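Local coordinates for protein enoyl-CoA hydratase/carnithine racemase (Magnetospirillum magneticum, PDB 4NEK) that probably acts on enoyl-CoA thioesters as a crotonase-family enzyme, perhaps shifting the double bond as a delta(3)-delta(2)-enoyl-CoA isomerase, at residues C[8-16]-C[41-52]; C[92-100]-C[182-193]. One frame throughout, in Å; residues are numbered along the deposited sequence.

Interaction 1. Residues C[8-16]-C[41-52]; sequences HVEGGVQVV and KGEADDDVNVFL
Val13, Gln14 and Val15 pair in parallel with Val50, Phe51 and Leu52, the two strand axes approaching to 4.6 Å with 25° between their directions. Backbone bonds alternate across this seam: Gln14 N gives to Val50 O, Leu52 N to Gln14 O and Val16 N to Leu52 O. At its start Gly12 O is gripped twice, by Asn49 N at 2.7 Å and by Val50 N at 3.1 Å, which ties the type I' turn from Glu10 to Val13 to the start of strand 50-54. Gly12 CA also makes a nearly straight CA-H...O contact with Asp47 O.

Among the side chains, Gln14 does most. With CG anti to the backbone N (chi1 -173°) its extended chain runs alongside the Phe51 ring, amide and ring planes 64° apart, and carries OE1 to 3.2 Å from Gly42 CA. Gly42, without a side chain, leaves room there for Gln14 OE1 and the Phe51 ring. On the ring's edge lies Val16 CG2, Val9 CG2 packs against Val48 CG2, and on the other sheet face Val13 CG1 meets Leu52 CB at 3.9 Å.

Lys41 NZ forms a salt bridge with Asp45 OD2 at 3.0 Å, within the segment 41-52. Asp45 OD1 accepts from Asp47 N, an Asx turn after helix 29-44. Strand 13-18, helix 29-44 and the parallel strand 50-54 make a beta-alpha-beta unit of the crotonase fold.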
ATOM      1  N   HIS C   8      27.251   9.959  24.851  1.00 38.32           N
ATOM      2  CA  HIS C   8      28.615   9.498  24.700  1.00 37.59           C
ATOM      3  C   HIS C   8      28.900   9.257  23.230  1.00 36.25           C
ATOM      4  O   HIS C   8      27.973   9.135  22.449  1.00 34.13           O
ATOM      5  CB  HIS C   8      28.815   8.221  25.502  1.00 38.59           C
ATOM      6  CG  HIS C   8      28.130   7.038  24.916  1.00 42.96           C
ATOM      7  ND1 HIS C   8      28.757   6.186  24.034  1.00 46.36           N
ATOM      8  CD2 HIS C   8      26.873   6.562  25.073  1.00 43.49           C
ATOM      9  CE1 HIS C   8      27.922   5.218  23.692  1.00 46.05           C
ATOM     10  NE2 HIS C   8      26.776   5.419  24.315  1.00 46.50           N
ATOM     11  N   VAL C   9      30.174   9.184  22.861  1.00 35.66           N
ATOM     12  CA  VAL C   9      30.571   9.038  21.465  1.00 37.75           C
ATOM     13  C   VAL C   9      31.197   7.682  21.200  1.00 40.13           C
ATOM     14  O   VAL C   9      32.028   7.271  21.947  1.00 42.51           O
ATOM     15  CB  VAL C   9      31.607  10.097  21.102  1.00 37.82           C
ATOM     16  CG1 VAL C   9      32.011   9.947  19.653  1.00 39.68           C
ATOM     17  CG2 VAL C   9      31.055  11.489  21.358  1.00 37.87           C
ATOM     18  N   GLU C  10      30.803   7.001  20.126  1.00 45.34           N
ATOM     19  CA  GLU C  10      31.392   5.737  19.696  1.00 43.37           C
ATOM     20  C   GLU C  10      31.528   5.748  18.181  1.00 41.05           C
ATOM     21  O   GLU C  10      30.522   5.877  17.465  1.00 46.26           O
ATOM     22  CB  GLU C  10      30.335   4.626  19.980  1.00 50.97           C
ATOM     23  CG  GLU C  10      30.299   3.652  21.149  1.00 57.90           C
ATOM     24  CD  GLU C  10      29.033   2.798  21.037  1.00 56.83           C
ATOM     25  OE1 GLU C  10      28.131   2.886  21.896  1.00 44.51           O
ATOM     26  OE2 GLU C  10      28.955   2.036  20.059  1.00 61.28           O
ATOM     27  N   GLY C  11      32.728   5.546  17.667  1.00 37.67           N
ATOM     28  CA  GLY C  11      32.907   5.328  16.224  1.00 35.83           C
ATOM     29  C   GLY C  11      32.301   6.389  15.353  1.00 33.94           C
ATOM     30  O   GLY C  11      31.640   6.082  14.344  1.00 37.98           O
ATOM     31  N   GLY C  12      32.474   7.639  15.768  1.00 31.58           N
ATOM     32  CA  GLY C  12      31.961   8.770  15.018  1.00 30.64           C
ATOM     33  C   GLY C  12      30.493   9.137  15.262  1.00 29.25           C
ATOM     34  O   GLY C  12      29.969  10.054  14.607  1.00 30.32           O
ATOM     35  N   VAL C  13      29.837   8.423  16.181  1.00 26.54           N
ATOM     36  CA  VAL C  13      28.431   8.589  16.442  1.00 25.95           C
ATOM     37  C   VAL C  13      28.228   9.085  17.839  1.00 26.74           C
ATOM     38  O   VAL C  13      28.651   8.457  18.793  1.00 25.72           O
ATOM     39  CB  VAL C  13      27.699   7.243  16.326  1.00 25.83           C
ATOM     40  CG1 VAL C  13      26.231   7.422  16.619  1.00 26.44           C
ATOM     41  CG2 VAL C  13      27.850   6.651  14.939  1.00 26.11           C
ATOM     42  N   GLN C  14      27.545  10.209  17.987  1.00 29.51           N
ATOM     43  CA  GLN C  14      27.187  10.675  19.312  1.00 27.07           C
ATOM     44  C   GLN C  14      25.809  10.202  19.715  1.00 26.63           C
ATOM     45  O   GLN C  14      24.824  10.614  19.142  1.00 27.76           O
ATOM     46  CB  GLN C  14      27.203  12.164  19.406  1.00 30.17           C
ATOM     47  CG  GLN C  14      26.984  12.550  20.853  1.00 33.02           C
ATOM     48  CD  GLN C  14      27.382  13.973  21.155  1.00 40.52           C
ATOM     49  OE1 GLN C  14      28.393  14.463  20.674  1.00 51.03           O
ATOM     50  NE2 GLN C  14      26.572  14.653  21.950  1.00 44.85           N
ATOM     51  N   VAL C  15      25.764   9.323  20.701  1.00 25.72           N
ATOM     52  CA  VAL C  15      24.555   8.744  21.168  1.00 26.08           C
ATOM     53  C   VAL C  15      24.005   9.624  22.254  1.00 28.59           C
ATOM     54  O   VAL C  15      24.731  10.029  23.157  1.00 33.16           O
ATOM     55  CB  VAL C  15      24.830   7.386  21.771  1.00 27.10           C
ATOM     56  CG1 VAL C  15      23.541   6.768  22.294  1.00 29.35           C
ATOM     57  CG2 VAL C  15      25.439   6.475  20.733  1.00 27.51           C
ATOM     58  N   VAL C  16      22.740   9.972  22.132  1.00 26.82           N
ATOM     59  CA  VAL C  16      22.070  10.885  23.051  1.00 27.04           C
ATOM     60  C   VAL C  16      20.785  10.192  23.477  1.00 25.81           C
ATOM     61  O   VAL C  16      19.932   9.963  22.650  1.00 27.26           O
ATOM     62  CB  VAL C  16      21.727  12.191  22.332  1.00 25.41           C
ATOM     63  CG1 VAL C  16      20.989  13.118  23.259  1.00 27.72           C
ATOM     64  CG2 VAL C  16      22.991  12.875  21.815  1.00 25.14           C
ATOM     65  N   LYS C  41      27.636  20.380  21.695  1.00 31.13           N
ATOM     66  CA  LYS C  41      28.910  19.711  21.789  1.00 35.05           C
ATOM     67  C   LYS C  41      29.195  18.880  20.525  1.00 33.66           C
ATOM     68  O   LYS C  41      30.259  18.998  19.911  1.00 32.82           O
ATOM     69  CB  LYS C  41      28.941  18.871  23.061  1.00 40.84           C
ATOM     70  CG  LYS C  41      29.960  17.753  22.974  1.00 57.20           C
ATOM     71  CD  LYS C  41      29.892  16.642  24.037  1.00 67.44           C
ATOM     72  CE  LYS C  41      30.204  15.225  23.496  1.00 66.10           C
ATOM     73  NZ  LYS C  41      31.290  15.125  22.469  1.00 62.82           N
ATOM     74  N   GLY C  42      28.226  18.059  20.118  1.00 30.61           N
ATOM     75  CA  GLY C  42      28.413  17.189  18.986  1.00 28.77           C
ATOM     76  C   GLY C  42      28.662  17.982  17.733  1.00 28.25           C
ATOM     77  O   GLY C  42      29.485  17.618  16.912  1.00 29.20           O
ATOM     78  N   GLU C  43      27.958  19.082  17.572  1.00 30.69           N
ATOM     79  CA  GLU C  43      28.117  19.905  16.366  1.00 34.65           C
ATOM     80  C   GLU C  43      29.511  20.475  16.247  1.00 36.24           C
ATOM     81  O   GLU C  43      30.012  20.580  15.140  1.00 33.48           O
ATOM     82  CB  GLU C  43      27.092  21.032  16.313  1.00 37.64           C
ATOM     83  CG  GLU C  43      25.714  20.567  15.847  1.00 42.51           C
ATOM     84  CD  GLU C  43      25.620  20.422  14.329  1.00 48.42           C
ATOM     85  OE1 GLU C  43      25.554  21.458  13.611  1.00 57.48           O
ATOM     86  OE2 GLU C  43      25.599  19.273  13.844  1.00 52.35           O
ATOM     87  N   ALA C  44      30.133  20.785  17.384  1.00 38.33           N
ATOM     88  CA  ALA C  44      31.498  21.339  17.433  1.00 40.30           C
ATOM     89  C   ALA C  44      32.599  20.287  17.514  1.00 38.84           C
ATOM     90  O   ALA C  44      33.736  20.569  17.187  1.00 36.98           O
ATOM     91  CB  ALA C  44      31.627  22.267  18.612  1.00 37.12           C
ATOM     92  N   ASP C  45      32.253  19.057  17.876  1.00 38.09           N
ATOM     93  CA  ASP C  45      33.254  18.005  18.054  1.00 38.00           C
ATOM     94  C   ASP C  45      33.652  17.338  16.747  1.00 40.73           C
ATOM     95  O   ASP C  45      32.856  16.666  16.063  1.00 41.48           O
ATOM     96  CB  ASP C  45      32.697  16.957  19.013  1.00 41.80           C
ATOM     97  CG  ASP C  45      33.710  15.872  19.394  1.00 44.27           C
ATOM     98  OD1 ASP C  45      34.804  15.789  18.766  1.00 46.26           O
ATOM     99  OD2 ASP C  45      33.371  15.085  20.326  1.00 44.51           O
ATOM    100  N   ASP C  46      34.917  17.461  16.431  1.00 39.37           N
ATOM    101  CA  ASP C  46      35.463  16.873  15.248  1.00 42.57           C
ATOM    102  C   ASP C  46      35.452  15.338  15.236  1.00 38.60           C
ATOM    103  O   ASP C  46      35.538  14.736  14.188  1.00 38.10           O
ATOM    104  CB  ASP C  46      36.873  17.373  15.091  1.00 51.71           C
ATOM    105  CG  ASP C  46      37.452  17.049  13.720  1.00 58.99           C
ATOM    106  OD1 ASP C  46      36.901  16.370  12.852  1.00 71.89           O
ATOM    107  OD2 ASP C  46      38.553  17.432  13.506  1.00 72.09           O
ATOM    108  N   ASP C  47      35.331  14.691  16.367  1.00 38.34           N
ATOM    109  CA  ASP C  47      35.233  13.222  16.368  1.00 42.65           C
ATOM    110  C   ASP C  47      33.835  12.711  16.102  1.00 36.29           C
ATOM    111  O   ASP C  47      33.616  11.508  16.021  1.00 32.44           O
ATOM    112  CB  ASP C  47      35.652  12.668  17.730  1.00 50.25           C
ATOM    113  CG  ASP C  47      37.104  12.968  18.059  1.00 56.32           C
ATOM    114  OD1 ASP C  47      37.958  12.733  17.189  1.00 59.57           O
ATOM    115  OD2 ASP C  47      37.378  13.445  19.173  1.00 63.58           O
ATOM    116  N   VAL C  48      32.883  13.620  16.015  1.00 33.66           N
ATOM    117  CA  VAL C  48      31.492  13.265  15.775  1.00 32.00           C
ATOM    118  C   VAL C  48      31.046  13.550  14.337  1.00 29.52           C
ATOM    119  O   VAL C  48      31.169  14.669  13.857  1.00 27.86           O
ATOM    120  CB  VAL C  48      30.603  14.060  16.686  1.00 31.35           C
ATOM    121  CG1 VAL C  48      29.144  13.835  16.323  1.00 34.67           C
ATOM    122  CG2 VAL C  48      30.863  13.641  18.106  1.00 32.03           C
ATOM    123  N   ASN C  49      30.540  12.522  13.678  1.00 27.98           N
ATOM    124  CA  ASN C  49      30.000  12.657  12.354  1.00 28.55           C
ATOM    125  C   ASN C  49      28.491  12.605  12.293  1.00 28.62           C
ATOM    126  O   ASN C  49      27.914  13.191  11.382  1.00 25.73           O
ATOM    127  CB  ASN C  49      30.517  11.535  11.481  1.00 31.23           C
ATOM    128  CG  ASN C  49      31.990  11.685  11.160  1.00 32.48           C
ATOM    129  OD1 ASN C  49      32.636  12.659  11.530  1.00 34.35           O
ATOM    130  ND2 ASN C  49      32.500  10.753  10.413  1.00 31.72           N
ATOM    131  N   VAL C  50      27.865  11.927  13.256  1.00 25.79           N
ATOM    132  CA  VAL C  50      26.446  11.671  13.212  1.00 25.18           C
ATOM    133  C   VAL C  50      25.913  11.629  14.630  1.00 24.15           C
ATOM    134  O   VAL C  50      26.598  11.138  15.509  1.00 25.26           O
ATOM    135  CB  VAL C  50      26.208  10.300  12.560  1.00 26.42           C
ATOM    136  CG1 VAL C  50      24.739   9.931  12.536  1.00 26.25           C
ATOM    137  CG2 VAL C  50      26.729  10.317  11.149  1.00 28.30           C
ATOM    138  N   PHE C  51      24.660  12.046  14.818  1.00 25.18           N
ATOM    139  CA  PHE C  51      23.929  11.843  16.076  1.00 25.64           C
ATOM    140  C   PHE C  51      22.971  10.686  16.000  1.00 25.81           C
ATOM    141  O   PHE C  51      22.340  10.457  14.982  1.00 24.50           O
ATOM    142  CB  PHE C  51      23.080  13.051  16.398  1.00 27.20           C
ATOM    143  CG  PHE C  51      23.871  14.301  16.689  1.00 26.30           C
ATOM    144  CD1 PHE C  51      24.282  14.568  17.963  1.00 26.49           C
ATOM    145  CD2 PHE C  51      24.131  15.225  15.690  1.00 25.02           C
ATOM    146  CE1 PHE C  51      24.998  15.724  18.241  1.00 28.22           C
ATOM    147  CE2 PHE C  51      24.828  16.381  15.958  1.00 25.91           C
ATOM    148  CZ  PHE C  51      25.288  16.627  17.225  1.00 26.82           C
ATOM    149  N   LEU C  52      22.818  10.015  17.121  1.00 27.05           N
ATOM    150  CA  LEU C  52      21.796   9.006  17.259  1.00 27.30           C
ATOM    151  C   LEU C  52      20.987   9.256  18.538  1.00 27.30           C
ATOM    152  O   LEU C  52      21.514   9.189  19.623  1.00 25.56           O
ATOM    153  CB  LEU C  52      22.436   7.644  17.332  1.00 27.36           C
ATOM    154  CG  LEU C  52      21.508   6.504  17.737  1.00 28.86           C
ATOM    155  CD1 LEU C  52      20.407   6.359  16.715  1.00 29.78           C
ATOM    156  CD2 LEU C  52      22.265   5.205  17.802  1.00 30.09           C
TER

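Interaction 2. Residues C[92-100]-C[182-193]; sequences KPVVAAVRG and LEETAMAAARKL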
ATOM      1  N   LYS C  92      25.042  18.279  11.045  1.00 28.16           N
ATOM      2  CA  LYS C  92      25.340  16.859  10.943  1.00 26.71           C
ATOM      3  C   LYS C  92      24.063  16.022  10.966  1.00 23.85           C
ATOM      4  O   LYS C  92      23.045  16.444  11.460  1.00 21.93           O
ATOM      5  CB  LYS C  92      26.278  16.410  12.073  1.00 27.08           C
ATOM      6  CG  LYS C  92      27.596  17.158  12.083  1.00 29.34           C
ATOM      7  CD  LYS C  92      28.541  16.757  13.239  1.00 30.15           C
ATOM      8  CE  LYS C  92      29.781  17.643  13.232  1.00 28.01           C
ATOM      9  NZ  LYS C  92      30.723  17.326  14.315  1.00 31.69           N
ATOM     10  N   PRO C  93      24.139  14.829  10.432  1.00 23.60           N
ATOM     11  CA  PRO C  93      22.981  13.966  10.352  1.00 23.87           C
ATOM     12  C   PRO C  93      22.515  13.482  11.691  1.00 22.43           C
ATOM     13  O   PRO C  93      23.315  13.340  12.613  1.00 20.90           O
ATOM     14  CB  PRO C  93      23.472  12.747   9.554  1.00 24.65           C
ATOM     15  CG  PRO C  93      24.735  13.177   8.894  1.00 25.68           C
ATOM     16  CD  PRO C  93      25.321  14.248   9.763  1.00 24.82           C
ATOM     17  N   VAL C  94      21.222  13.189  11.753  1.00 21.78           N
ATOM     18  CA  VAL C  94      20.556  12.815  12.987  1.00 22.89           C
ATOM     19  C   VAL C  94      19.659  11.609  12.707  1.00 23.03           C
ATOM     20  O   VAL C  94      18.827  11.640  11.831  1.00 21.29           O
ATOM     21  CB  VAL C  94      19.687  13.970  13.478  1.00 23.31           C
ATOM     22  CG1 VAL C  94      18.961  13.599  14.747  1.00 23.29           C
ATOM     23  CG2 VAL C  94      20.518  15.235  13.685  1.00 23.54           C
ATOM     24  N   VAL C  95      19.893  10.536  13.437  1.00 23.78           N
ATOM     25  CA  VAL C  95      19.116   9.319  13.307  1.00 22.65           C
ATOM     26  C   VAL C  95      18.377   9.113  14.605  1.00 21.53           C
ATOM     27  O   VAL C  95      18.939   9.369  15.658  1.00 22.86           O
ATOM     28  CB  VAL C  95      20.062   8.123  13.120  1.00 23.15           C
ATOM     29  CG1 VAL C  95      19.275   6.804  13.053  1.00 22.12           C
ATOM     30  CG2 VAL C  95      20.905   8.313  11.868  1.00 21.95           C
ATOM     31  N   ALA C  96      17.130   8.702  14.540  1.00 21.09           N
ATOM     32  CA  ALA C  96      16.374   8.441  15.748  1.00 22.17           C
ATOM     33  C   ALA C  96      15.783   7.054  15.746  1.00 21.68           C
ATOM     34  O   ALA C  96      15.473   6.531  14.702  1.00 20.02           O
ATOM     35  CB  ALA C  96      15.265   9.438  15.870  1.00 23.65           C
ATOM     36  N   ALA C  97      15.652   6.470  16.930  1.00 21.13           N
ATOM     37  CA  ALA C  97      15.016   5.194  17.068  1.00 21.83           C
ATOM     38  C   ALA C  97      13.929   5.379  18.070  1.00 22.96           C
ATOM     39  O   ALA C  97      14.205   5.690  19.221  1.00 25.11           O
ATOM     40  CB  ALA C  97      16.018   4.167  17.568  1.00 22.41           C
ATOM     41  N   VAL C  98      12.680   5.188  17.650  1.00 22.71           N
ATOM     42  CA  VAL C  98      11.549   5.420  18.503  1.00 21.47           C
ATOM     43  C   VAL C  98      10.785   4.168  18.815  1.00 20.94           C
ATOM     44  O   VAL C  98      10.828   3.218  18.063  1.00 22.43           O
ATOM     45  CB  VAL C  98      10.604   6.442  17.875  1.00 24.81           C
ATOM     46  CG1 VAL C  98      11.373   7.684  17.474  1.00 27.40           C
ATOM     47  CG2 VAL C  98       9.961   5.929  16.617  1.00 26.60           C
ATOM     48  N   ARG C  99      10.044   4.194  19.906  1.00 23.71           N
ATOM     49  CA  ARG C  99       9.189   3.085  20.328  1.00 26.31           C
ATOM     50  C   ARG C  99       8.233   3.557  21.366  1.00 26.87           C
ATOM     51  O   ARG C  99       8.405   4.632  21.909  1.00 28.96           O
ATOM     52  CB  ARG C  99      10.022   1.947  20.924  1.00 26.77           C
ATOM     53  CG  ARG C  99      10.623   2.318  22.267  1.00 26.99           C
ATOM     54  CD  ARG C  99      11.925   1.597  22.528  1.00 26.01           C
ATOM     55  NE  ARG C  99      11.698   0.174  22.540  1.00 27.07           N
ATOM     56  CZ  ARG C  99      12.649  -0.738  22.470  1.00 29.34           C
ATOM     57  NH1 ARG C  99      13.939  -0.412  22.427  1.00 31.43           N
ATOM     58  NH2 ARG C  99      12.302  -2.005  22.447  1.00 32.12           N
ATOM     59  N   GLY C 100       7.231   2.739  21.669  1.00 26.61           N
ATOM     60  CA  GLY C 100       6.211   3.094  22.651  1.00 24.75           C
ATOM     61  C   GLY C 100       5.644   4.478  22.398  1.00 24.56           C
ATOM     62  O   GLY C 100       5.269   4.809  21.276  1.00 23.43           O
ATOM     63  N   LEU C 182      16.015  -2.847  17.381  1.00 23.68           N
ATOM     64  CA  LEU C 182      15.798  -1.485  16.969  1.00 22.30           C
ATOM     65  C   LEU C 182      17.051  -0.637  17.113  1.00 22.70           C
ATOM     66  O   LEU C 182      17.470   0.030  16.159  1.00 24.59           O
ATOM     67  CB  LEU C 182      14.635  -0.905  17.750  1.00 21.68           C
ATOM     68  CG  LEU C 182      14.423   0.598  17.608  1.00 22.34           C
ATOM     69  CD1 LEU C 182      13.944   0.966  16.220  1.00 21.97           C
ATOM     70  CD2 LEU C 182      13.402   1.091  18.634  1.00 25.20           C
ATOM     71  N   GLU C 183      17.660  -0.673  18.288  1.00 24.61           N
ATOM     72  CA  GLU C 183      18.830   0.155  18.568  1.00 27.06           C
ATOM     73  C   GLU C 183      20.025  -0.250  17.722  1.00 28.97           C
ATOM     74  O   GLU C 183      20.746   0.606  17.181  1.00 27.09           O
ATOM     75  CB  GLU C 183      19.184   0.120  20.040  1.00 27.33           C
ATOM     76  CG  GLU C 183      18.144   0.806  20.922  1.00 31.01           C
ATOM     77  CD  GLU C 183      18.595   1.092  22.375  1.00 34.31           C
ATOM     78  OE1 GLU C 183      19.816   0.954  22.664  1.00 35.39           O
ATOM     79  OE2 GLU C 183      17.736   1.487  23.233  1.00 31.83           O
ATOM     80  N   GLU C 184      20.188  -1.551  17.532  1.00 30.19           N
ATOM     81  CA  GLU C 184      21.270  -2.044  16.698  1.00 31.98           C
ATOM     82  C   GLU C 184      21.133  -1.560  15.270  1.00 29.14           C
ATOM     83  O   GLU C 184      22.088  -1.189  14.613  1.00 29.15           O
ATOM     84  CB  GLU C 184      21.176  -3.536  16.639  1.00 39.36           C
ATOM     85  CG  GLU C 184      22.513  -4.171  16.367  1.00 56.70           C
ATOM     86  CD  GLU C 184      22.516  -5.713  16.441  1.00 73.73           C
ATOM     87  OE1 GLU C 184      21.498  -6.324  16.874  1.00 82.85           O
ATOM     88  OE2 GLU C 184      23.570  -6.319  16.094  1.00 81.39           O
ATOM     89  N   THR C 185      19.909  -1.607  14.772  1.00 26.37           N
ATOM     90  CA  THR C 185      19.649  -1.236  13.393  1.00 25.01           C
ATOM     91  C   THR C 185      19.835   0.263  13.201  1.00 25.31           C
ATOM     92  O   THR C 185      20.369   0.700  12.194  1.00 23.00           O
ATOM     93  CB  THR C 185      18.214  -1.600  13.029  1.00 24.14           C
ATOM     94  OG1 THR C 185      18.034  -2.992  13.244  1.00 26.70           O
ATOM     95  CG2 THR C 185      17.926  -1.320  11.596  1.00 24.21           C
ATOM     96  N   ALA C 186      19.326   1.054  14.145  1.00 23.40           N
ATOM     97  CA  ALA C 186      19.498   2.465  14.054  1.00 24.23           C
ATOM     98  C   ALA C 186      20.975   2.810  14.145  1.00 25.65           C
ATOM     99  O   ALA C 186      21.446   3.710  13.446  1.00 24.90           O
ATOM    100  CB  ALA C 186      18.717   3.170  15.134  1.00 25.19           C
HETATM  101  N   MSE C 187      21.704   2.078  14.977  1.00 26.57           N
HETATM  102  CA  MSE C 187      23.129   2.328  15.120  1.00 25.74           C
HETATM  103  C   MSE C 187      23.825   1.983  13.842  1.00 24.69           C
HETATM  104  O   MSE C 187      24.764   2.651  13.443  1.00 22.82           O
HETATM  105  CB  MSE C 187      23.661   1.528  16.301  1.00 28.77           C
HETATM  106  CG  MSE C 187      25.165   1.596  16.421  1.00 32.72           C
HETATM  107 SE   MSE C 187      25.880   3.444  16.688  1.00 44.72          SE
HETATM  108  CE  MSE C 187      25.846   3.413  18.664  1.00 39.30           C
ATOM    109  N   ALA C 188      23.397   0.912  13.192  1.00 22.81           N
ATOM    110  CA  ALA C 188      24.043   0.500  11.938  1.00 25.31           C
ATOM    111  C   ALA C 188      23.832   1.552  10.893  1.00 24.17           C
ATOM    112  O   ALA C 188      24.731   1.847  10.132  1.00 28.57           O
ATOM    113  CB  ALA C 188      23.503  -0.846  11.436  1.00 25.39           C
ATOM    114  N   ALA C 189      22.650   2.143  10.876  1.00 22.45           N
ATOM    115  CA  ALA C 189      22.399   3.233   9.945  1.00 22.18           C
ATOM    116  C   ALA C 189      23.255   4.472  10.260  1.00 22.92           C
ATOM    117  O   ALA C 189      23.794   5.103   9.360  1.00 20.41           O
ATOM    118  CB  ALA C 189      20.939   3.577   9.964  1.00 21.81           C
ATOM    119  N   ALA C 190      23.396   4.785  11.546  1.00 22.06           N
ATOM    120  CA  ALA C 190      24.271   5.851  11.953  1.00 23.30           C
ATOM    121  C   ALA C 190      25.709   5.622  11.512  1.00 23.41           C
ATOM    122  O   ALA C 190      26.383   6.550  11.042  1.00 25.12           O
ATOM    123  CB  ALA C 190      24.217   6.024  13.460  1.00 24.39           C
ATOM    124  N   ARG C 191      26.202   4.413  11.688  1.00 25.74           N
ATOM    125  CA  ARG C 191      27.585   4.085  11.292  1.00 27.18           C
ATOM    126  C   ARG C 191      27.766   4.164   9.779  1.00 26.03           C
ATOM    127  O   ARG C 191      28.787   4.601   9.290  1.00 26.41           O
ATOM    128  CB  ARG C 191      27.975   2.688  11.734  1.00 30.04           C
ATOM    129  CG  ARG C 191      28.266   2.597  13.199  1.00 35.50           C
ATOM    130  CD  ARG C 191      28.932   1.275  13.534  1.00 41.72           C
ATOM    131  NE  ARG C 191      28.839   1.024  14.968  1.00 51.01           N
ATOM    132  CZ  ARG C 191      29.591   1.613  15.903  1.00 61.03           C
ATOM    133  NH1 ARG C 191      30.562   2.468  15.578  1.00 69.45           N
ATOM    134  NH2 ARG C 191      29.374   1.337  17.184  1.00 60.10           N
ATOM    135  N   LYS C 192      26.763   3.753   9.045  1.00 24.90           N
ATOM    136  CA  LYS C 192      26.866   3.813   7.628  1.00 24.83           C
ATOM    137  C   LYS C 192      26.959   5.291   7.197  1.00 25.20           C
ATOM    138  O   LYS C 192      27.732   5.634   6.324  1.00 25.75           O
ATOM    139  CB  LYS C 192      25.689   3.097   7.011  1.00 25.82           C
ATOM    140  CG  LYS C 192      25.860   2.919   5.545  1.00 29.12           C
ATOM    141  CD  LYS C 192      24.784   2.037   4.914  1.00 33.75           C
ATOM    142  CE  LYS C 192      24.951   2.064   3.393  1.00 34.46           C
ATOM    143  NZ  LYS C 192      24.244   0.929   2.722  1.00 39.21           N
ATOM    144  N   LEU C 193      26.189   6.175   7.823  1.00 23.43           N
ATOM    145  CA  LEU C 193      26.336   7.589   7.558  1.00 24.25           C
ATOM    146  C   LEU C 193      27.704   8.107   8.004  1.00 25.45           C
ATOM    147  O   LEU C 193      28.308   8.959   7.338  1.00 22.24           O
ATOM    148  CB  LEU C 193      25.270   8.391   8.274  1.00 25.20           C
ATOM    149  CG  LEU C 193      23.877   8.285   7.684  1.00 26.46           C
ATOM    150  CD1 LEU C 193      22.863   8.901   8.617  1.00 28.40           C
ATOM    151  CD2 LEU C 193      23.804   8.968   6.340  1.00 27.82           C
TER
HETATM  152  O   HOH W   1      15.259   2.099  22.734  1.00 25.10           O
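Strand 94-98 and helix 182-193 run antiparallel, their axes 172° apart in direction and 8.3 Å apart at closest approach, with Val95 opposite Ala190 and Ala97 opposite Ala186. No direct hydrogen bond crosses between them, so the fit rests on side chains.

Alternate strand residues face the helix. Ala97 CB touches Ala186 CB at 3.8 Å, methyl against methyl, and the small residues let the backbones come close there, the two CA atoms being 6.1 Å apart. Val95 uses both branches: CG1, anti to the backbone N (chi1 177°), touches Ala186 O, whereas CG2 meets Leu193 CD1 at 3.8 Å and also reaches Ala190. The same Leu193 CD1 rests on Pro93 CB, closing that end of the apolar row.

At the other end Leu182 turns CG against Ala97 CB and pushes CD2 to 3.4 Å from Val98 O. This methyl also sits over one face of the Arg99 guanidinium. An alanine at Leu182 would remove both branches and would probably open a gap beside Ala97 and leave the Arg99 guanidinium freer to turn.

Arg99 and Glu183 stay beyond salt-bridge range, NH1 and OE2 being 4.3 Å apart, but a water joins them, accepting from NH1 in the guanidinium plane and donating to Glu183 OE2 at 2.6 Å. That carboxylate has its direct salt bridge with Arg17. Beyond the contact, Leu158 of a second subunit packs on Leu193, and Met157 of that subunit on Pro93. A helix laid along a central strand by alanine, valine and leucine contacts is layered alpha/beta packing, here within the crotonase fold.

In the fold
Both interactions are largely buried and hold the same mixed sheet, in which strands 50-54 and 94-98 are neighbours. Interaction 1 works within the sheet, through backbone hydrogen bonds; interaction 2 covers one of its faces with helix 179-194, almost wholly by apolar contact. They meet directly: Phe51 N lies 2.9 Å from Pro93 O, a probable backbone bond, and Lys92 NZ reaches Val48 O. The helix also touches Val50 and Leu52, so the face bearing Val13 is shared, while Gln14 and Phe51 look toward helix 29-44. Interaction 1 meets no other subunit, whereas interaction 2, nearer the chain's centre, has a second subunit against Pro93 and Leu193, with a third reached through Lys192.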